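Local coordinates for CDP-4-keto-6-deoxy-D-glucose-3-dehydrase (Yersinia pseudotuberculosis, PDB 3BB8), which probably removes the 3-hydroxyl group of CDP-4-keto-6-deoxy-D-glucose with a vitamin B6 cofactor, a step in making lipopolysaccharide sugars, at residues N90-T95 against S243-G248; S99-V104 against Y282-Y287; L351-G356 against M405-W410; V363-E368 against E430-L435. The protein carries 1 engineered substitution. All coordinates share one frame; numbering follows the deposited sequence.

Contact 1: residues N90-T95 against S243-G248; sequences NLLALT and SFRDWG. With PLP (pyridoxal-5'-phosphate), chain E.
Thr95 and Leu92 lie one helical turn apart and both meet the end of helix 235-245. The methyl CG2 of Thr95 sits over one face of the Phe244 ring, 3.7 Å from the ring centroid and 20° off its normal. It is displaced toward the rim, and CE1 of Phe244 is the ring atom nearest to CG2. This is a CH-pi contact. Leu92 works with both branches. Its CD2 lies 3.8 Å from CB of Phe244 and also touches the backbone N of Arg245. Its CD1 packs 3.9 Å from CB of Arg245. All four residues are buried.

The threonine is fixed by its own helix. With CG2 anti to the backbone N, OG1 of Thr95 turns back beside the helix backbone (chi1 -60°) and donates a 2.6 Å hydrogen bond to O of Leu91. The amide N of Thr95 reaches the same oxygen from the opposite face of its carbonyl plane. The side chain of Asn130 is a further polar partner of OG1. Arg245 bends at chi3, and its NE makes a straight 2.9 Å salt bridge to OD1 of Asp246. Its NH1 reaches the backbone oxygen of Thr82.

At Asp246 the chain leaves the helix. Trp247 then points NE1 at the cofactor phosphate, 3.0 Å from O2P of PLP. A second bond, to O3P, is weak. Asp194, Ser87 and Ser215 of the second subunit hold the same PLP. Such a cofactor site, completed across a dimer interface, is characteristic of the aspartate aminotransferase fold.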
# COMPACT_ATOMS: atom_id res chain seq x y z
N ASN A 90 10.29 -0.88 -1.71
CA ASN A 90 11.34 -1.76 -1.18
C ASN A 90 10.79 -3.18 -1.00
O ASN A 90 11.46 -4.16 -1.33
CB ASN A 90 11.88 -1.25 0.17
CG ASN A 90 12.84 -0.07 0.01
OD1 ASN A 90 13.15 0.63 0.97
ND2 ASN A 90 13.33 0.13 -1.19
N LEU A 91 9.57 -3.29 -0.48
CA LEU A 91 8.94 -4.60 -0.26
C LEU A 91 8.81 -5.39 -1.56
O LEU A 91 9.16 -6.57 -1.61
CB LEU A 91 7.56 -4.44 0.36
CG LEU A 91 6.80 -5.75 0.60
CD1 LEU A 91 7.60 -6.65 1.52
CD2 LEU A 91 5.43 -5.45 1.21
N LEU A 92 8.32 -4.73 -2.62
CA LEU A 92 8.14 -5.36 -3.93
C LEU A 92 9.47 -5.75 -4.60
O LEU A 92 9.58 -6.80 -5.22
CB LEU A 92 7.34 -4.42 -4.85
CG LEU A 92 5.84 -4.25 -4.52
CD1 LEU A 92 5.24 -3.16 -5.39
CD2 LEU A 92 5.12 -5.58 -4.77
N ALA A 93 10.48 -4.89 -4.46
CA ALA A 93 11.80 -5.13 -5.04
C ALA A 93 12.43 -6.41 -4.50
O ALA A 93 12.88 -7.26 -5.27
CB ALA A 93 12.71 -3.93 -4.76
N LEU A 94 12.45 -6.56 -3.18
CA LEU A 94 13.04 -7.74 -2.54
C LEU A 94 12.18 -8.99 -2.73
O LEU A 94 12.70 -10.08 -2.95
CB LEU A 94 13.23 -7.47 -1.04
CG LEU A 94 14.09 -8.37 -0.14
CD1 LEU A 94 13.41 -9.72 0.11
CD2 LEU A 94 15.46 -8.54 -0.77
N THR A 95 10.86 -8.83 -2.64
CA THR A 95 9.95 -9.96 -2.78
C THR A 95 10.01 -10.57 -4.17
O THR A 95 10.02 -11.79 -4.31
CB THR A 95 8.49 -9.53 -2.50
OG1 THR A 95 8.41 -9.03 -1.16
CG2 THR A 95 7.53 -10.73 -2.67
N SER A 243 3.28 -8.33 -11.04
CA SER A 243 2.44 -9.44 -10.60
C SER A 243 2.25 -9.38 -9.08
O SER A 243 1.13 -9.51 -8.58
CB SER A 243 3.09 -10.77 -11.00
OG SER A 243 2.34 -11.86 -10.50
N PHE A 244 3.35 -9.19 -8.36
CA PHE A 244 3.29 -9.11 -6.90
C PHE A 244 2.46 -7.90 -6.47
O PHE A 244 1.70 -7.96 -5.50
CB PHE A 244 4.70 -9.00 -6.34
CG PHE A 244 5.37 -10.32 -6.13
CD1 PHE A 244 4.91 -11.21 -5.17
CD2 PHE A 244 6.50 -10.66 -6.88
CE1 PHE A 244 5.57 -12.43 -4.94
CE2 PHE A 244 7.17 -11.88 -6.65
CZ PHE A 244 6.70 -12.76 -5.68
N ARG A 245 2.59 -6.80 -7.20
CA ARG A 245 1.84 -5.60 -6.88
C ARG A 245 0.36 -5.81 -7.18
O ARG A 245 -0.50 -5.35 -6.44
CB ARG A 245 2.35 -4.39 -7.67
CG ARG A 245 1.65 -3.09 -7.27
CD ARG A 245 1.87 -1.96 -8.27
NE ARG A 245 1.26 -2.23 -9.57
CZ ARG A 245 1.50 -1.52 -10.67
NH1 ARG A 245 2.34 -0.48 -10.64
NH2 ARG A 245 0.91 -1.85 -11.81
N ASP A 246 0.08 -6.51 -8.26
CA ASP A 246 -1.30 -6.74 -8.67
C ASP A 246 -1.93 -8.09 -8.29
O ASP A 246 -2.33 -8.87 -9.15
CB ASP A 246 -1.41 -6.51 -10.18
CG ASP A 246 -0.88 -5.14 -10.61
OD1 ASP A 246 -0.79 -4.21 -9.77
OD2 ASP A 246 -0.56 -4.98 -11.81
N TRP A 247 -2.05 -8.34 -6.99
CA TRP A 247 -2.67 -9.54 -6.43
C TRP A 247 -1.93 -10.83 -6.74
O TRP A 247 -2.44 -11.93 -6.48
CB TRP A 247 -4.13 -9.66 -6.89
CG TRP A 247 -5.01 -8.47 -6.58
CD1 TRP A 247 -5.54 -8.14 -5.35
CD2 TRP A 247 -5.47 -7.46 -7.50
NE1 TRP A 247 -6.29 -6.98 -5.46
CE2 TRP A 247 -6.26 -6.55 -6.76
CE3 TRP A 247 -5.28 -7.24 -8.87
CZ2 TRP A 247 -6.87 -5.43 -7.36
CZ3 TRP A 247 -5.89 -6.12 -9.47
CH2 TRP A 247 -6.67 -5.23 -8.71
N GLY A 248 -0.72 -10.71 -7.26
CA GLY A 248 0.05 -11.88 -7.61
C GLY A 248 -0.51 -12.57 -8.84
O GLY A 248 -0.22 -13.75 -9.09
N1 PLP E . -10.75 -10.21 -0.18
C2 PLP E . -11.86 -10.33 -0.99
C2A PLP E . -12.83 -11.48 -0.71
C3 PLP E . -12.06 -9.39 -2.05
O3 PLP E . -13.13 -9.46 -2.88
C4 PLP E . -11.10 -8.30 -2.25
C4A PLP E . -11.38 -7.29 -3.39
C5 PLP E . -9.97 -8.24 -1.39
C6 PLP E . -9.83 -9.23 -0.34
C5A PLP E . -8.86 -7.23 -1.42
O4P PLP E . -9.22 -6.00 -1.86
P PLP E . -8.38 -5.10 -2.88
O1P PLP E . -8.84 -3.69 -2.68
O2P PLP E . -8.78 -5.68 -4.37
O3P PLP E . -6.87 -5.27 -2.62

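Contact 2: residues S99-V104 against Y282-Y287; sequences SPKLGV and YSHLGY
His284 and Ser99 are brought together by their first torsions. In His284, CG stands anti to the carbonyl carbon (chi1 -63°), and the imidazole swings toward the loop 99-104. In Ser99, OG is anti to the backbone N (chi1 169°) and is directed at the edge of that ring, but its exact place there is doubtful because the modelled approach to CE1 is too short. The packing rests on firmer atoms. The CB of Ser99 lies 3.5 Å from CE1 of His284. The CD of Pro100 lies near the same ring plane, 4.4 Å from ND1 of His284.

Lys101 runs across the imidazole at about a right angle. Its chain is extended as far as CE, which comes 4.0 Å from NE2 of His284. Beyond the bend at chi4, NZ of Lys101 is 5.3 Å from NE2 of His284. The two ionisable groups are near but not in contact.

Ser99 also opens an ST turn: its OG accepts from the backbone N of Lys101 at 3.1 Å, though the place of OG is less certain. The turn leads into a short 3-10 segment between helix 86-96 and strand 112-115 of the large mixed sheet. On the partner loop, Leu285 is the centre of an inverse gamma turn, closed by a weak bond from Gly286 N to His284 O.

The His284 ring is stacked with that of Phe244. Its loop lies at the dimer interface, where Gly286 O accepts a hydrogen bond from Asn125 of the second subunit.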
# COMPACT_ATOMS: atom_id res chain seq x y z
N SER A 99 10.74 -14.89 -6.59
CA SER A 99 9.96 -15.58 -7.61
C SER A 99 10.64 -16.83 -8.16
O SER A 99 11.79 -16.78 -8.59
CB SER A 99 9.68 -14.64 -8.78
OG SER A 99 9.16 -15.38 -9.87
N PRO A 100 9.92 -17.96 -8.17
CA PRO A 100 10.49 -19.21 -8.69
C PRO A 100 10.86 -19.11 -10.17
O PRO A 100 11.50 -19.99 -10.72
CB PRO A 100 9.40 -20.24 -8.41
CG PRO A 100 8.14 -19.42 -8.41
CD PRO A 100 8.55 -18.18 -7.67
N LYS A 101 10.44 -18.03 -10.82
CA LYS A 101 10.78 -17.82 -12.23
C LYS A 101 12.27 -17.52 -12.38
O LYS A 101 12.82 -17.58 -13.49
CB LYS A 101 9.97 -16.66 -12.82
CG LYS A 101 8.49 -16.95 -12.99
CD LYS A 101 7.81 -15.84 -13.78
CE LYS A 101 6.33 -16.12 -13.99
NZ LYS A 101 6.08 -17.43 -14.67
N LEU A 102 12.93 -17.19 -11.27
CA LEU A 102 14.35 -16.87 -11.29
C LEU A 102 15.21 -18.09 -10.96
O LEU A 102 16.40 -17.98 -10.64
CB LEU A 102 14.64 -15.73 -10.31
CG LEU A 102 13.85 -14.46 -10.64
CD1 LEU A 102 14.10 -13.40 -9.58
CD2 LEU A 102 14.24 -13.95 -12.02
N GLY A 103 14.59 -19.26 -11.05
CA GLY A 103 15.27 -20.50 -10.78
C GLY A 103 16.22 -20.49 -9.60
O GLY A 103 15.89 -19.98 -8.53
N VAL A 104 17.40 -21.06 -9.81
CA VAL A 104 18.42 -21.18 -8.77
C VAL A 104 18.78 -19.88 -8.04
O VAL A 104 19.21 -19.92 -6.89
CB VAL A 104 19.73 -21.80 -9.35
CG1 VAL A 104 20.50 -20.75 -10.13
CG2 VAL A 104 20.57 -22.39 -8.23
N TYR A 282 -3.39 -16.95 -10.56
CA TYR A 282 -2.33 -16.36 -9.75
C TYR A 282 -0.99 -17.10 -9.73
O TYR A 282 -0.89 -18.22 -9.25
CB TYR A 282 -2.89 -16.20 -8.33
CG TYR A 282 -4.17 -15.39 -8.34
CD1 TYR A 282 -4.13 -14.00 -8.41
CD2 TYR A 282 -5.42 -16.02 -8.35
CE1 TYR A 282 -5.31 -13.25 -8.48
CE2 TYR A 282 -6.60 -15.28 -8.41
CZ TYR A 282 -6.54 -13.89 -8.47
OH TYR A 282 -7.69 -13.15 -8.52
N SER A 283 0.03 -16.43 -10.24
CA SER A 283 1.38 -16.97 -10.33
C SER A 283 2.31 -16.60 -9.18
O SER A 283 3.42 -17.12 -9.10
CB SER A 283 2.03 -16.50 -11.62
OG SER A 283 2.04 -15.08 -11.66
N HIS A 284 1.88 -15.69 -8.31
CA HIS A 284 2.74 -15.29 -7.18
C HIS A 284 1.96 -14.99 -5.90
O HIS A 284 0.75 -14.72 -5.94
CB HIS A 284 3.55 -14.04 -7.54
CG HIS A 284 4.52 -14.24 -8.67
ND1 HIS A 284 5.66 -15.00 -8.55
CD2 HIS A 284 4.54 -13.73 -9.92
CE1 HIS A 284 6.35 -14.94 -9.68
NE2 HIS A 284 5.69 -14.18 -10.53
N LEU A 285 2.66 -15.08 -4.78
CA LEU A 285 2.11 -14.78 -3.46
C LEU A 285 2.10 -13.25 -3.44
O LEU A 285 3.05 -12.60 -2.97
CB LEU A 285 3.05 -15.32 -2.38
CG LEU A 285 2.62 -15.26 -0.92
CD1 LEU A 285 1.34 -16.05 -0.72
CD2 LEU A 285 3.75 -15.83 -0.04
N GLY A 286 1.03 -12.67 -3.97
CA GLY A 286 0.96 -11.22 -4.07
C GLY A 286 0.25 -10.40 -3.02
O GLY A 286 -0.24 -10.90 -2.01
N TYR A 287 0.24 -9.10 -3.30
CA TYR A 287 -0.36 -8.06 -2.47
C TYR A 287 -1.22 -7.24 -3.42
O TYR A 287 -1.50 -7.66 -4.53
CB TYR A 287 0.71 -7.10 -1.93
CG TYR A 287 1.79 -7.72 -1.11
CD1 TYR A 287 2.95 -8.23 -1.70
CD2 TYR A 287 1.66 -7.83 0.28
CE1 TYR A 287 3.95 -8.83 -0.93
CE2 TYR A 287 2.64 -8.41 1.05
CZ TYR A 287 3.78 -8.91 0.45
OH TYR A 287 4.73 -9.51 1.23

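Contact 3: residues L351-G356 against M405-W410; sequences LKEDSG and MNQTFW
Gln407 closes helix 399-407, and its side chain folds over the end of strand 347-351. CB of Gln407 lies 3.5 Å from the carbonyl O of Leu351. The chain then bends at chi2 (-72°), and this bend turns the amide back across the end of the strand and the start of the loop after it. CG of Gln407 meets OE2 of Glu353 at 3.8 Å. CD of Gln407 lies 3.9 Å from CG of Glu353. At the tip, OE1 of Gln407 is modelled 2.9 Å from O of Leu351. Both are acceptors, so this pair is no hydrogen bond, and the rotation of the amide should be read with caution.

The flat ends of Gln407 and Glu353 are stacked, with amide and carboxylate planes only 7° apart, while the two side chains cross. The carboxylate has a stronger partner, a salt bridge from OE2 to NE of Arg403 on the same helix as Gln407. That bridge ties Glu353 to helix 399-407.

The backbone adds one firm link. Leu351 N donates to Gln407 O at 3.0 Å, with an N-H...O angle of 156°. A backbone bond between Phe409 and Ile349 carries the pairing further along.

Beyond the strand the loop curls back on itself. OG of Ser355 bonds to O of Lys352 at 2.8 Å, and the amide N of Ser355 reaches the same oxygen. Ser355 also lines the pocket that holds benzamidine.

Here a helix runs directly into strand 408-411, an outer strand of the three-stranded sheet within this chain, which pairs antiparallel with central strand 347-351.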
# COMPACT_ATOMS: atom_id res chain seq x y z
N LEU A 351 27.86 15.81 15.96
CA LEU A 351 28.39 16.63 17.05
C LEU A 351 29.50 15.89 17.79
O LEU A 351 29.33 14.76 18.23
CB LEU A 351 27.28 17.02 18.02
CG LEU A 351 27.73 17.57 19.38
CD1 LEU A 351 28.20 19.01 19.25
CD2 LEU A 351 26.60 17.46 20.40
N LYS A 352 30.65 16.55 17.93
CA LYS A 352 31.82 15.94 18.55
C LYS A 352 31.56 15.63 20.02
O LYS A 352 30.98 16.44 20.75
CB LYS A 352 33.04 16.85 18.41
CG LYS A 352 33.67 16.83 17.03
CD LYS A 352 34.89 17.74 16.96
CE LYS A 352 35.40 17.88 15.54
NZ LYS A 352 35.73 16.56 14.94
N GLU A 353 31.99 14.45 20.46
CA GLU A 353 31.77 14.01 21.83
C GLU A 353 32.44 14.95 22.82
O GLU A 353 31.88 15.26 23.87
CB GLU A 353 32.28 12.58 22.02
CG GLU A 353 31.45 11.52 21.32
CD GLU A 353 31.89 11.30 19.88
OE1 GLU A 353 32.50 12.22 19.30
OE2 GLU A 353 31.62 10.21 19.34
N ASP A 354 33.65 15.39 22.49
CA ASP A 354 34.45 16.20 23.40
C ASP A 354 34.06 17.67 23.33
O ASP A 354 34.80 18.54 23.77
CB ASP A 354 35.94 16.04 23.09
CG ASP A 354 36.33 16.63 21.75
OD1 ASP A 354 35.67 17.60 21.32
OD2 ASP A 354 37.29 16.13 21.13
N SER A 355 32.89 17.93 22.77
CA SER A 355 32.40 19.30 22.63
C SER A 355 31.90 19.84 23.96
O SER A 355 31.72 21.05 24.11
CB SER A 355 31.26 19.36 21.61
OG SER A 355 30.10 18.73 22.12
N GLY A 356 31.67 18.96 24.92
CA GLY A 356 31.20 19.40 26.22
C GLY A 356 29.69 19.49 26.39
O GLY A 356 29.21 19.85 27.47
N MET A 405 23.95 6.90 15.96
CA MET A 405 22.77 6.77 16.80
C MET A 405 22.83 7.77 17.95
O MET A 405 21.82 8.35 18.33
CB MET A 405 22.66 5.35 17.37
CG MET A 405 21.50 5.15 18.33
SD MET A 405 21.59 3.57 19.18
CE MET A 405 23.13 3.79 20.08
N ASN A 406 24.03 7.97 18.49
CA ASN A 406 24.22 8.89 19.61
C ASN A 406 24.57 10.33 19.30
O ASN A 406 24.09 11.24 19.97
CB ASN A 406 25.32 8.38 20.54
CG ASN A 406 24.95 7.10 21.24
OD1 ASN A 406 23.97 7.06 21.99
ND2 ASN A 406 25.73 6.04 21.01
N GLN A 407 25.39 10.54 18.28
CA GLN A 407 25.86 11.89 17.97
C GLN A 407 25.45 12.57 16.68
O GLN A 407 25.75 13.75 16.48
CB GLN A 407 27.39 11.88 18.04
CG GLN A 407 27.95 11.32 19.35
CD GLN A 407 27.73 12.26 20.51
OE1 GLN A 407 28.19 13.40 20.48
NE2 GLN A 407 27.02 11.79 21.53
N THR A 408 24.75 11.86 15.79
CA THR A 408 24.37 12.45 14.51
C THR A 408 22.94 12.96 14.43
O THR A 408 22.06 12.52 15.16
CB THR A 408 24.62 11.45 13.37
OG1 THR A 408 25.97 10.98 13.45
CG2 THR A 408 24.39 12.09 12.01
N PHE A 409 22.72 13.90 13.52
CA PHE A 409 21.40 14.46 13.28
C PHE A 409 21.51 15.24 11.98
O PHE A 409 22.61 15.50 11.50
CB PHE A 409 20.99 15.36 14.45
CG PHE A 409 21.72 16.68 14.50
CD1 PHE A 409 21.17 17.82 13.91
CD2 PHE A 409 22.95 16.78 15.14
CE1 PHE A 409 21.84 19.04 13.96
CE2 PHE A 409 23.63 18.00 15.19
CZ PHE A 409 23.07 19.13 14.59
N TRP A 410 20.38 15.61 11.38
CA TRP A 410 20.43 16.37 10.14
C TRP A 410 19.43 17.51 10.13
O TRP A 410 18.44 17.48 10.86
CB TRP A 410 20.20 15.47 8.91
CG TRP A 410 18.94 14.64 8.91
CD1 TRP A 410 18.74 13.45 9.55
CD2 TRP A 410 17.72 14.93 8.20
NE1 TRP A 410 17.47 12.97 9.27
CE2 TRP A 410 16.83 13.86 8.45
CE3 TRP A 410 17.30 15.98 7.38
CZ2 TRP A 410 15.55 13.81 7.91
CZ3 TRP A 410 16.02 15.94 6.84
CH2 TRP A 410 15.16 14.86 7.11

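Contact 4: residues V363-E368 against E430-L435; sequences VKFLDE and EEFFGL
Phe365 lays one face of its ring against the CB and CD1 side of Phe432. The CD1 of Phe432 stands over that face, offset toward the rim, and is 3.4 Å from CD2 of Phe365. The CB of Phe432 covers the neighbouring rim atom and lies 3.7 Å from CE2 of Phe365. The two rings are tilted by 52° and their centroids are 5.1 Å apart. This is an oblique aromatic pair, neither a parallel stack nor an edge-to-face one. The side chains slide past each other in opposite directions. Both have CG anti to the backbone N (chi1 177° and -179°), and this aims each ring across the gap between the helices.

Glu431 reaches the same ring from its edge. Its OE2 lies close to the ring plane, 3.7 Å from CZ of Phe365, and the carboxylate plane is nearly perpendicular to the ring. The positive rim of the ring would probably favour a negatively charged carboxylate there. The other oxygen, OE1, is held in a salt bridge by Lys428, one turn earlier.

On its other edge Phe432 meets Phe433. The CD2 of Phe432 stands 3.4 Å above the centre of the Phe433 ring, which is itself stacked with Phe330. Phe432, Phe433 and Phe330 line the pocket in which benzamidine is bound.

Leu435 N bonds to Glu430 O at 2.8 Å, and Gly434 N bonds weakly to Glu431 O. Gly434 has a positive phi. These turns end the last helix, 419-432, where it packs on helix 359-368 in a helix-helix contact at the surface.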
# COMPACT_ATOMS: atom_id res chain seq x y z
N VAL A 363 19.81 19.91 19.94
CA VAL A 363 18.48 19.78 19.35
C VAL A 363 17.49 20.67 20.10
O VAL A 363 16.75 21.45 19.50
CB VAL A 363 17.98 18.32 19.41
CG1 VAL A 363 16.51 18.26 19.02
CG2 VAL A 363 18.80 17.45 18.47
N LYS A 364 17.49 20.55 21.42
CA LYS A 364 16.58 21.34 22.24
C LYS A 364 16.79 22.83 21.99
O LYS A 364 15.83 23.60 21.97
CB LYS A 364 16.81 21.02 23.72
CG LYS A 364 15.82 21.70 24.65
CD LYS A 364 16.06 21.26 26.09
CE LYS A 364 15.87 19.75 26.26
NZ LYS A 364 14.47 19.32 25.98
N PHE A 365 18.04 23.24 21.80
CA PHE A 365 18.36 24.64 21.55
C PHE A 365 17.82 25.08 20.20
O PHE A 365 17.12 26.09 20.09
CB PHE A 365 19.88 24.86 21.60
CG PHE A 365 20.30 26.27 21.28
CD1 PHE A 365 20.18 27.28 22.24
CD2 PHE A 365 20.80 26.59 20.03
CE1 PHE A 365 20.56 28.59 21.95
CE2 PHE A 365 21.19 27.91 19.73
CZ PHE A 365 21.06 28.90 20.69
N LEU A 366 18.14 24.30 19.16
CA LEU A 366 17.68 24.60 17.81
C LEU A 366 16.16 24.56 17.74
O LEU A 366 15.54 25.37 17.05
CB LEU A 366 18.28 23.59 16.83
CG LEU A 366 19.80 23.70 16.72
CD1 LEU A 366 20.35 22.58 15.86
CD2 LEU A 366 20.14 25.05 16.12
N ASP A 367 15.56 23.62 18.46
CA ASP A 367 14.12 23.48 18.49
C ASP A 367 13.48 24.79 18.94
O ASP A 367 12.51 25.26 18.35
CB ASP A 367 13.73 22.37 19.46
CG ASP A 367 12.23 22.09 19.47
OD1 ASP A 367 11.71 21.67 20.52
OD2 ASP A 367 11.59 22.29 18.41
N GLU A 368 14.04 25.38 19.99
CA GLU A 368 13.52 26.64 20.51
C GLU A 368 13.71 27.75 19.48
O GLU A 368 12.85 28.63 19.34
CB GLU A 368 14.23 26.99 21.82
CG GLU A 368 14.20 25.85 22.84
CD GLU A 368 14.87 26.21 24.16
OE1 GLU A 368 16.02 26.71 24.14
OE2 GLU A 368 14.25 25.97 25.22
N GLU A 430 26.34 29.36 15.47
CA GLU A 430 27.40 30.22 15.98
C GLU A 430 27.06 30.72 17.37
O GLU A 430 27.91 30.73 18.25
CB GLU A 430 27.63 31.39 15.01
CG GLU A 430 28.40 30.96 13.77
CD GLU A 430 28.38 32.00 12.67
OE1 GLU A 430 29.06 31.79 11.64
OE2 GLU A 430 27.69 33.03 12.83
N GLU A 431 25.81 31.12 17.58
CA GLU A 431 25.37 31.59 18.88
C GLU A 431 25.47 30.49 19.93
O GLU A 431 25.74 30.76 21.09
CB GLU A 431 23.92 32.05 18.83
CG GLU A 431 23.41 32.54 20.17
CD GLU A 431 21.93 32.84 20.18
OE1 GLU A 431 21.43 33.40 19.18
OE2 GLU A 431 21.26 32.52 21.19
N PHE A 432 25.25 29.24 19.52
CA PHE A 432 25.28 28.11 20.43
C PHE A 432 26.68 27.80 20.96
O PHE A 432 26.86 27.57 22.15
CB PHE A 432 24.72 26.86 19.73
CG PHE A 432 24.69 25.63 20.60
CD1 PHE A 432 23.66 25.42 21.51
CD2 PHE A 432 25.70 24.68 20.52
CE1 PHE A 432 23.64 24.29 22.33
CE2 PHE A 432 25.69 23.55 21.32
CZ PHE A 432 24.66 23.35 22.23
N PHE A 433 27.65 27.78 20.06
CA PHE A 433 29.02 27.47 20.43
C PHE A 433 29.80 28.72 20.83
O PHE A 433 31.03 28.68 20.97
CB PHE A 433 29.72 26.75 19.27
CG PHE A 433 29.17 25.37 18.99
CD1 PHE A 433 29.22 24.37 19.96
CD2 PHE A 433 28.57 25.08 17.76
CE1 PHE A 433 28.69 23.10 19.71
CE2 PHE A 433 28.03 23.81 17.51
CZ PHE A 433 28.09 22.82 18.48
N GLY A 434 29.08 29.82 21.03
CA GLY A 434 29.71 31.08 21.41
C GLY A 434 30.71 31.63 20.41
O GLY A 434 31.66 32.33 20.78
N LEU A 435 30.50 31.33 19.13
CA LEU A 435 31.39 31.81 18.08
C LEU A 435 31.09 33.24 17.64
O LEU A 435 31.84 33.83 16.87
CB LEU A 435 31.34 30.86 16.88
CG LEU A 435 31.98 29.49 17.15
CD1 LEU A 435 31.66 28.53 16.00
CD2 LEU A 435 33.49 29.66 17.31

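Overall arrangement
From the N terminus, helix 86-96 enters contact 1 and the loop after it enters contact 2. The chain returns about 150 residues later through helix 235-245 to close contact 1. The loop before helix 293-323 closes contact 2. The two therefore cross, and they touch: Phe244 and Tyr287 are joined through their backbones. Both also meet the second subunit. Contacts 3 and 4 follow in series and cross in the same way. The end of strand 347-351 with the loop after it opens contact 3, and helix 359-368 opens contact 4. The junction of helix 399-407 with strand 408-411 closes contact 3; the end of helix 419-432 closes contact 4. They touch through Leu351 and Phe433. The two pairs lie on opposite sides of the chain's centre.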